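Local coordinates for protein N-terminal acetyltransferase B complex subunit NAT3 (Candida albicans, PDB 5K04) that is the acetyltransferase-family subunit of the NatB complex, transferring acetyl groups to protein N-termini, and holds coenzyme A beside its central sheet, at residues G56-K61 / T73-V78; I37-L42 / A60-Q65. All blocks are in the same frame, centred on the assembly; numbering follows the deposited sequence.

Contact 1 (G56-K61 / T73-V78); sequences GYMMAK and THITAV. With COA (coenzyme A), chain D.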
loop_
_atom_site.group_PDB
_atom_site.type_symbol
_atom_site.label_atom_id
_atom_site.label_comp_id
_atom_site.label_asym_id
_atom_site.label_seq_id
_atom_site.Cartn_x
_atom_site.Cartn_y
_atom_site.Cartn_z
ATOM N N GLY B 56 3.903 -16.224 4.381
ATOM C CA GLY B 56 2.808 -16.823 3.643
ATOM C C GLY B 56 1.494 -16.519 4.326
ATOM O O GLY B 56 1.453 -15.939 5.414
ATOM N N TYR B 57 0.404 -16.922 3.669
ATOM C CA TYR B 57 -0.906 -16.763 4.279
ATOM C C TYR B 57 -1.879 -17.798 3.736
ATOM O O TYR B 57 -1.652 -18.423 2.696
ATOM C CB TYR B 57 -1.477 -15.343 4.092
ATOM C CG TYR B 57 -1.608 -14.845 2.654
ATOM C CD1 TYR B 57 -2.734 -15.125 1.887
ATOM C CD2 TYR B 57 -0.613 -14.054 2.090
ATOM C CE1 TYR B 57 -2.849 -14.650 0.581
ATOM C CE2 TYR B 57 -0.706 -13.578 0.807
ATOM C CZ TYR B 57 -1.825 -13.870 0.049
ATOM O OH TYR B 57 -1.886 -13.375 -1.233
ATOM N N MET B 58 -2.961 -17.977 4.503
ATOM C CA MET B 58 -4.097 -18.821 4.173
ATOM C C MET B 58 -5.368 -17.980 4.205
ATOM O O MET B 58 -5.598 -17.229 5.160
ATOM C CB MET B 58 -4.229 -19.986 5.159
ATOM C CG MET B 58 -5.663 -20.441 5.344
ATOM S SD MET B 58 -6.291 -21.169 3.865
ATOM C CE MET B 58 -5.147 -22.462 3.848
ATOM N N MET B 59 -6.159 -18.068 3.131
ATOM C CA MET B 59 -7.509 -17.530 3.075
ATOM C C MET B 59 -8.425 -18.715 2.855
ATOM O O MET B 59 -8.309 -19.409 1.841
ATOM C CB MET B 59 -7.693 -16.505 1.947
ATOM C CG MET B 59 -6.673 -15.377 1.932
ATOM S SD MET B 59 -6.705 -14.467 0.412
ATOM C CE MET B 59 -8.349 -13.983 0.565
ATOM N N ALA B 60 -9.304 -18.967 3.814
ATOM C CA ALA B 60 -10.288 -20.022 3.697
ATOM C C ALA B 60 -11.644 -19.479 4.142
ATOM O O ALA B 60 -11.751 -18.387 4.705
ATOM C CB ALA B 60 -9.882 -21.261 4.516
ATOM N N LYS B 61 -12.686 -20.267 3.895
ATOM C CA LYS B 61 -14.040 -19.880 4.265
ATOM C C LYS B 61 -14.837 -21.132 4.599
ATOM O O LYS B 61 -14.388 -22.259 4.361
ATOM C CB LYS B 61 -14.726 -19.093 3.140
ATOM C CG LYS B 61 -14.731 -19.815 1.782
ATOM C CD LYS B 61 -15.778 -19.236 0.826
ATOM C CE LYS B 61 -15.517 -19.714 -0.589
ATOM N NZ LYS B 61 -16.507 -19.169 -1.546
ATOM N N THR B 73 -15.603 -26.473 4.883
ATOM C CA THR B 73 -14.655 -25.386 4.701
ATOM C C THR B 73 -14.021 -25.483 3.320
ATOM O O THR B 73 -13.911 -26.564 2.729
ATOM C CB THR B 73 -13.560 -25.366 5.774
ATOM O OG1 THR B 73 -12.525 -26.263 5.408
ATOM C CG2 THR B 73 -14.119 -25.809 7.086
ATOM N N HIS B 74 -13.614 -24.326 2.808
ATOM C CA HIS B 74 -13.054 -24.209 1.474
ATOM C C HIS B 74 -11.789 -23.375 1.550
ATOM O O HIS B 74 -11.787 -22.303 2.165
ATOM C CB HIS B 74 -14.046 -23.572 0.498
ATOM C CG HIS B 74 -13.512 -23.455 -0.892
ATOM N ND1 HIS B 74 -13.630 -24.471 -1.818
ATOM C CD2 HIS B 74 -12.830 -22.459 -1.506
ATOM C CE1 HIS B 74 -13.054 -24.097 -2.948
ATOM N NE2 HIS B 74 -12.552 -22.887 -2.780
ATOM N N ILE B 75 -10.716 -23.880 0.943
ATOM C CA ILE B 75 -9.473 -23.128 0.799
ATOM C C ILE B 75 -9.550 -22.313 -0.489
ATOM O O ILE B 75 -9.755 -22.877 -1.569
ATOM C CB ILE B 75 -8.259 -24.068 0.780
ATOM C CG1 ILE B 75 -8.080 -24.751 2.132
ATOM C CG2 ILE B 75 -7.011 -23.288 0.430
ATOM C CD1 ILE B 75 -7.213 -25.995 2.057
ATOM N N THR B 76 -9.391 -20.991 -0.386
ATOM C CA THR B 76 -9.328 -20.157 -1.582
ATOM C C THR B 76 -7.911 -19.771 -1.972
ATOM O O THR B 76 -7.610 -19.701 -3.163
ATOM C CB THR B 76 -10.169 -18.889 -1.411
ATOM O OG1 THR B 76 -9.481 -17.956 -0.581
ATOM C CG2 THR B 76 -11.440 -19.255 -0.774
ATOM N N ALA B 77 -7.026 -19.547 -1.004
ATOM C CA ALA B 77 -5.658 -19.151 -1.330
ATOM C C ALA B 77 -4.671 -19.597 -0.253
ATOM O O ALA B 77 -4.868 -19.325 0.938
ATOM C CB ALA B 77 -5.571 -17.628 -1.526
ATOM N N VAL B 78 -3.607 -20.266 -0.694
ATOM C CA VAL B 78 -2.402 -20.521 0.082
ATOM C C VAL B 78 -1.212 -20.105 -0.768
ATOM O O VAL B 78 -1.119 -20.499 -1.936
ATOM C CB VAL B 78 -2.254 -22.005 0.460
ATOM C CG1 VAL B 78 -1.232 -22.167 1.562
ATOM C CG2 VAL B 78 -3.574 -22.586 0.860
HETATM N N1A COA D . 8.520 -28.567 -7.089
HETATM C C2A COA D . 8.320 -30.049 -7.010
HETATM N N3A COA D . 7.434 -30.373 -5.816
HETATM C C4A COA D . 6.910 -29.429 -4.806
HETATM C C5A COA D . 7.254 -27.856 -4.888
HETATM C C6A COA D . 8.076 -27.441 -6.172
HETATM N N6A COA D . 8.384 -26.093 -6.514
HETATM N N7A COA D . 6.463 -27.046 -3.824
HETATM C C8A COA D . 5.507 -27.962 -2.977
HETATM N N9A COA D . 5.858 -29.374 -3.729
HETATM C C1B COA D . 4.925 -30.643 -3.328
HETATM C C2B COA D . 5.675 -31.989 -3.074
HETATM O O2B COA D . 5.600 -33.180 -3.862
HETATM C C3B COA D . 5.707 -31.779 -1.577
HETATM O O3B COA D . 6.317 -32.513 -0.510
HETATM P P3B COA D . 7.772 -32.877 0.137
HETATM O O7A COA D . 7.782 -32.256 1.522
HETATM O O8A COA D . 7.753 -34.407 0.249
HETATM O O9A COA D . 8.811 -32.298 -0.795
HETATM C C4B COA D . 4.505 -30.738 -1.254
HETATM O O4B COA D . 3.839 -30.168 -2.454
HETATM C C5B COA D . 4.500 -29.960 0.117
HETATM O O5B COA D . 5.398 -28.886 0.414
HETATM P P1A COA D . 5.575 -27.575 1.342
HETATM O O1A COA D . 4.482 -27.598 2.344
HETATM O O2A COA D . 6.965 -27.577 1.901
HETATM O O3A COA D . 5.409 -26.388 0.335
HETATM P P2A COA D . 5.753 -24.822 0.169
HETATM O O4A COA D . 7.053 -24.732 -0.576
HETATM O O5A COA D . 5.656 -24.165 1.458
HETATM O O6A COA D . 4.584 -24.381 -0.842
HETATM C CBP COA D . 3.138 -23.752 -2.985
HETATM C CCP COA D . 3.858 -24.881 -1.973
HETATM C CDP COA D . 2.432 -24.512 -4.310
HETATM C CEP COA D . 2.001 -22.847 -2.116
HETATM C CAP COA D . 4.383 -22.676 -3.544
HETATM O OAP COA D . 5.627 -23.250 -3.872
HETATM C C9P COA D . 3.822 -21.283 -4.129
HETATM O O9P COA D . 3.590 -21.060 -5.450
HETATM N N8P COA D . 2.997 -20.451 -3.157
HETATM C C7P COA D . 1.681 -19.701 -3.592
HETATM C C6P COA D . 1.191 -19.894 -5.074
HETATM C C5P COA D . 0.534 -21.275 -5.669
HETATM O O5P COA D . 1.025 -21.931 -6.726
HETATM N N4P COA D . -0.591 -21.833 -4.890
HETATM C C3P COA D . -1.108 -22.863 -4.015
HETATM C C2P COA D . -1.054 -24.379 -4.086
HETATM S S1P COA D . -1.931 -25.345 -5.278
#

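Contact 2 (I37-L42 / A60-Q65); sequences IEWPQL and AKTEGQ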
loop_
_atom_site.group_PDB
_atom_site.type_symbol
_atom_site.label_atom_id
_atom_site.label_comp_id
_atom_site.label_asym_id
_atom_site.label_seq_id
_atom_site.Cartn_x
_atom_site.Cartn_y
_atom_site.Cartn_z
ATOM N N ILE B 37 -14.240 -10.170 7.109
ATOM C CA ILE B 37 -15.519 -9.844 7.733
ATOM C C ILE B 37 -16.280 -11.117 8.084
ATOM O O ILE B 37 -16.786 -11.261 9.205
ATOM C CB ILE B 37 -16.338 -8.906 6.821
ATOM C CG1 ILE B 37 -15.823 -7.467 6.938
ATOM C CG2 ILE B 37 -17.835 -8.946 7.167
ATOM C CD1 ILE B 37 -16.133 -6.626 5.723
ATOM N N GLU B 38 -16.328 -12.077 7.148
ATOM C CA GLU B 38 -17.185 -13.254 7.279
ATOM C C GLU B 38 -16.494 -14.432 7.964
ATOM O O GLU B 38 -17.112 -15.107 8.793
ATOM C CB GLU B 38 -17.720 -13.661 5.902
ATOM C CG GLU B 38 -18.883 -12.762 5.438
ATOM C CD GLU B 38 -19.489 -13.187 4.122
ATOM O OE1 GLU B 38 -19.886 -14.363 4.000
ATOM O OE2 GLU B 38 -19.575 -12.338 3.205
ATOM N N TRP B 39 -15.220 -14.685 7.669
ATOM C CA TRP B 39 -14.469 -15.776 8.291
ATOM C C TRP B 39 -13.132 -15.239 8.783
ATOM O O TRP B 39 -12.068 -15.632 8.290
ATOM C CB TRP B 39 -14.275 -16.941 7.318
ATOM C CG TRP B 39 -15.512 -17.211 6.534
ATOM C CD1 TRP B 39 -16.580 -17.973 6.918
ATOM C CD2 TRP B 39 -15.834 -16.691 5.233
ATOM N NE1 TRP B 39 -17.550 -17.957 5.939
ATOM C CE2 TRP B 39 -17.117 -17.181 4.893
ATOM C CE3 TRP B 39 -15.163 -15.850 4.329
ATOM C CZ2 TRP B 39 -17.747 -16.864 3.681
ATOM C CZ3 TRP B 39 -15.783 -15.542 3.116
ATOM C CH2 TRP B 39 -17.069 -16.041 2.811
ATOM N N PRO B 40 -13.155 -14.352 9.785
ATOM C CA PRO B 40 -11.901 -13.695 10.209
ATOM C C PRO B 40 -10.845 -14.641 10.754
ATOM O O PRO B 40 -9.648 -14.342 10.632
ATOM C CB PRO B 40 -12.364 -12.698 11.284
ATOM C CG PRO B 40 -13.771 -13.098 11.647
ATOM C CD PRO B 40 -14.346 -13.826 10.487
ATOM N N GLN B 41 -11.245 -15.763 11.368
ATOM C CA GLN B 41 -10.261 -16.708 11.896
ATOM C C GLN B 41 -9.592 -17.555 10.813
ATOM O O GLN B 41 -8.575 -18.202 11.092
ATOM C CB GLN B 41 -10.911 -17.631 12.922
ATOM C CG GLN B 41 -11.400 -16.926 14.173
ATOM C CD GLN B 41 -11.770 -17.898 15.289
ATOM O OE1 GLN B 41 -11.058 -18.875 15.543
ATOM N NE2 GLN B 41 -12.886 -17.619 15.973
ATOM N N LEU B 42 -10.147 -17.579 9.599
ATOM C CA LEU B 42 -9.674 -18.430 8.514
ATOM C C LEU B 42 -8.791 -17.653 7.551
ATOM O O LEU B 42 -8.543 -18.094 6.424
ATOM C CB LEU B 42 -10.860 -19.068 7.783
ATOM C CG LEU B 42 -11.922 -19.781 8.657
ATOM C CD1 LEU B 42 -12.823 -20.697 7.830
ATOM C CD2 LEU B 42 -11.300 -20.571 9.795
ATOM N N ALA B 60 -9.304 -18.967 3.814
ATOM C CA ALA B 60 -10.288 -20.022 3.697
ATOM C C ALA B 60 -11.644 -19.479 4.142
ATOM O O ALA B 60 -11.751 -18.387 4.705
ATOM C CB ALA B 60 -9.882 -21.261 4.516
ATOM N N LYS B 61 -12.686 -20.267 3.895
ATOM C CA LYS B 61 -14.040 -19.880 4.265
ATOM C C LYS B 61 -14.837 -21.132 4.599
ATOM O O LYS B 61 -14.388 -22.259 4.361
ATOM C CB LYS B 61 -14.726 -19.093 3.140
ATOM C CG LYS B 61 -14.731 -19.815 1.782
ATOM C CD LYS B 61 -15.778 -19.236 0.826
ATOM C CE LYS B 61 -15.517 -19.714 -0.589
ATOM N NZ LYS B 61 -16.507 -19.169 -1.546
ATOM N N THR B 62 -16.031 -20.922 5.159
ATOM C CA THR B 62 -17.012 -21.990 5.319
ATOM C C THR B 62 -18.243 -21.677 4.481
ATOM O O THR B 62 -18.548 -20.516 4.209
ATOM C CB THR B 62 -17.433 -22.218 6.796
ATOM O OG1 THR B 62 -18.101 -21.061 7.294
ATOM C CG2 THR B 62 -16.218 -22.609 7.693
ATOM N N GLU B 63 -18.952 -22.733 4.091
ATOM C CA GLU B 63 -19.976 -22.669 3.059
ATOM C C GLU B 63 -20.972 -23.771 3.344
ATOM O O GLU B 63 -20.580 -24.886 3.693
ATOM C CB GLU B 63 -19.366 -22.846 1.662
ATOM C CG GLU B 63 -20.093 -22.126 0.535
ATOM C CD GLU B 63 -19.125 -21.487 -0.465
ATOM O OE1 GLU B 63 -18.339 -22.223 -1.107
ATOM O OE2 GLU B 63 -19.139 -20.240 -0.586
ATOM N N GLY B 64 -22.261 -23.443 3.218
ATOM C CA GLY B 64 -23.346 -24.320 3.627
ATOM C C GLY B 64 -24.124 -24.869 2.446
ATOM O O GLY B 64 -24.313 -24.188 1.436
ATOM N N GLN B 65 -24.592 -26.110 2.590
ATOM C CA GLN B 65 -25.301 -26.821 1.532
ATOM C C GLN B 65 -26.371 -27.712 2.151
ATOM O O GLN B 65 -26.305 -28.068 3.331
ATOM C CB GLN B 65 -24.344 -27.666 0.669
ATOM C CG GLN B 65 -23.495 -26.880 -0.339
ATOM C CD GLN B 65 -23.002 -27.744 -1.500
ATOM O OE1 GLN B 65 -23.023 -27.316 -2.657
ATOM N NE2 GLN B 65 -22.557 -28.961 -1.196
HETATM O O HOH W 1 -11.011 -15.766 5.868
#

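Contact 1 (G56-K61 / T73-V78)
Met59 sits opposite two residues of the partner strand, Thr76 and Ala77, and this classic beta bulge shifts the antiparallel register of 56-61 and 73-78 by one residue. Met59 O takes three bonds: from Ala77 N at 3.1 Å in the carbonyl plane and on a lone pair, from Thr76 N at 2.9 Å a little off that plane, and from Thr76 OG1 at 3.1 Å, well above it. The hydroxyl gets there because OG1 lies between the backbone N and the carbonyl carbon of its own residue (chi1 76°). Met59 N returns a nearly straight bond to Ala77 O (2.8 Å, 171° at the hydrogen). Beyond the bulge regular pairing resumes, and Lys61 and His74 exchange both backbone bonds. Where the pairs are non-hydrogen-bonded, CA-H groups fill in, as with Val78 CA pointing at Tyr57 O.

The apolar contacts divide between the two faces of the sheet. On one, Met58 bends at chi2 and chi3 to lay its CE 3.4 Å from Val78 CG2, and the same methyl also meets Ile75 CG2. On the other, Met59 SD rests 3.9 Å from Ala77 CB.

Lys61 runs alongside His74, its CE 3.9 Å from His74 CD2 and oblique to the ring, while Thr76 CG2 meets the ring's edge in plane. The polar ends look elsewhere: Lys61 NZ to Glu63, His74 ND1 to Asp110.

Strand 70-80 is the one that carries the bulge beside the cofactor in the GNAT fold. Val78 O lies 3.1 Å from C3P of coenzyme A. The bulge, fixed by three bonds to Met59 O, is consistent with a strand held in an irregular course just before it passes the thiol arm.

Contact 2 (I37-L42 / A60-Q65)
Ala60 N donates to Leu42 O at 2.9 Å, joining the turn that follows helix 29-38 to strand 53-65 of the GNAT sheet. It leads into the antiparallel pairing of strands 43-48 and 53-65, where Met58 bonds to Tyr44 through the backbone. Just before it, Trp39 O receives Leu42 N, closing a tight turn over Pro40 and Gln41. A water within reach of both Trp39 O (2.6 Å) and Ala60 O (3.0 Å) can bridge turn and strand, though it may not donate to both at once.

The indole of Trp39 lies flat across the strand. With CG beside the backbone N (chi1 -42°), the ring is carried over Lys61, whose CB stands 3.4 Å from the centroid of the Trp39 six-membered ring and only 11° off its normal, a CH-pi contact. Thr62 N lies above the same face, nearer the rim. Glu38 CB covers the opposite face, 3.5 Å above the plane, so the indole is clamped between the last turn of its own helix and the strand; Tyr35, one helical turn back, packs against it edge-to-face.

Leu42 packs on the neighbouring Ala60. Its CB comes to 3.3 Å from Ala60 O and meets the Ala60 methyl, while CD1 reaches along the strand to Thr62 CG2 at 3.9 Å. Gln102 and Val103 of helix 101-104 also touch this leucine. Ile37, Pro40 and Gln41 meet the other protein chain of the complex, through its Phe495, Lys491 and Asp212.

Past the indole, the extended lysine chain carries Lys61 NZ to the syn side of Glu63 OE2, a salt bridge of 3.0 Å with the nitrogen 23° out of the carboxylate plane.

In the fold
Strand 53-65 serves both contacts, whose centres lie 9 Å apart and which share Ala60 and Lys61. Contact 1 pairs the strand with 70-80 near the middle of the chain; contact 2 brings the turn after helix 29-38 against its C-terminal half, at residues 60-62. They also touch directly, through Met58 CG and Leu42 O at 3.9 Å and between the methyls Thr73 CG2 and Thr62 CG2. Only contact 1 reaches the cofactor, through Val78, whose side chain is about 4 Å from those of Tyr124 and Ala90 of the coenzyme A site. Ala60, where the two contacts overlap, already has its side chain about 12 Å from coenzyme A, and the turn of contact 2 faces the partner subunit.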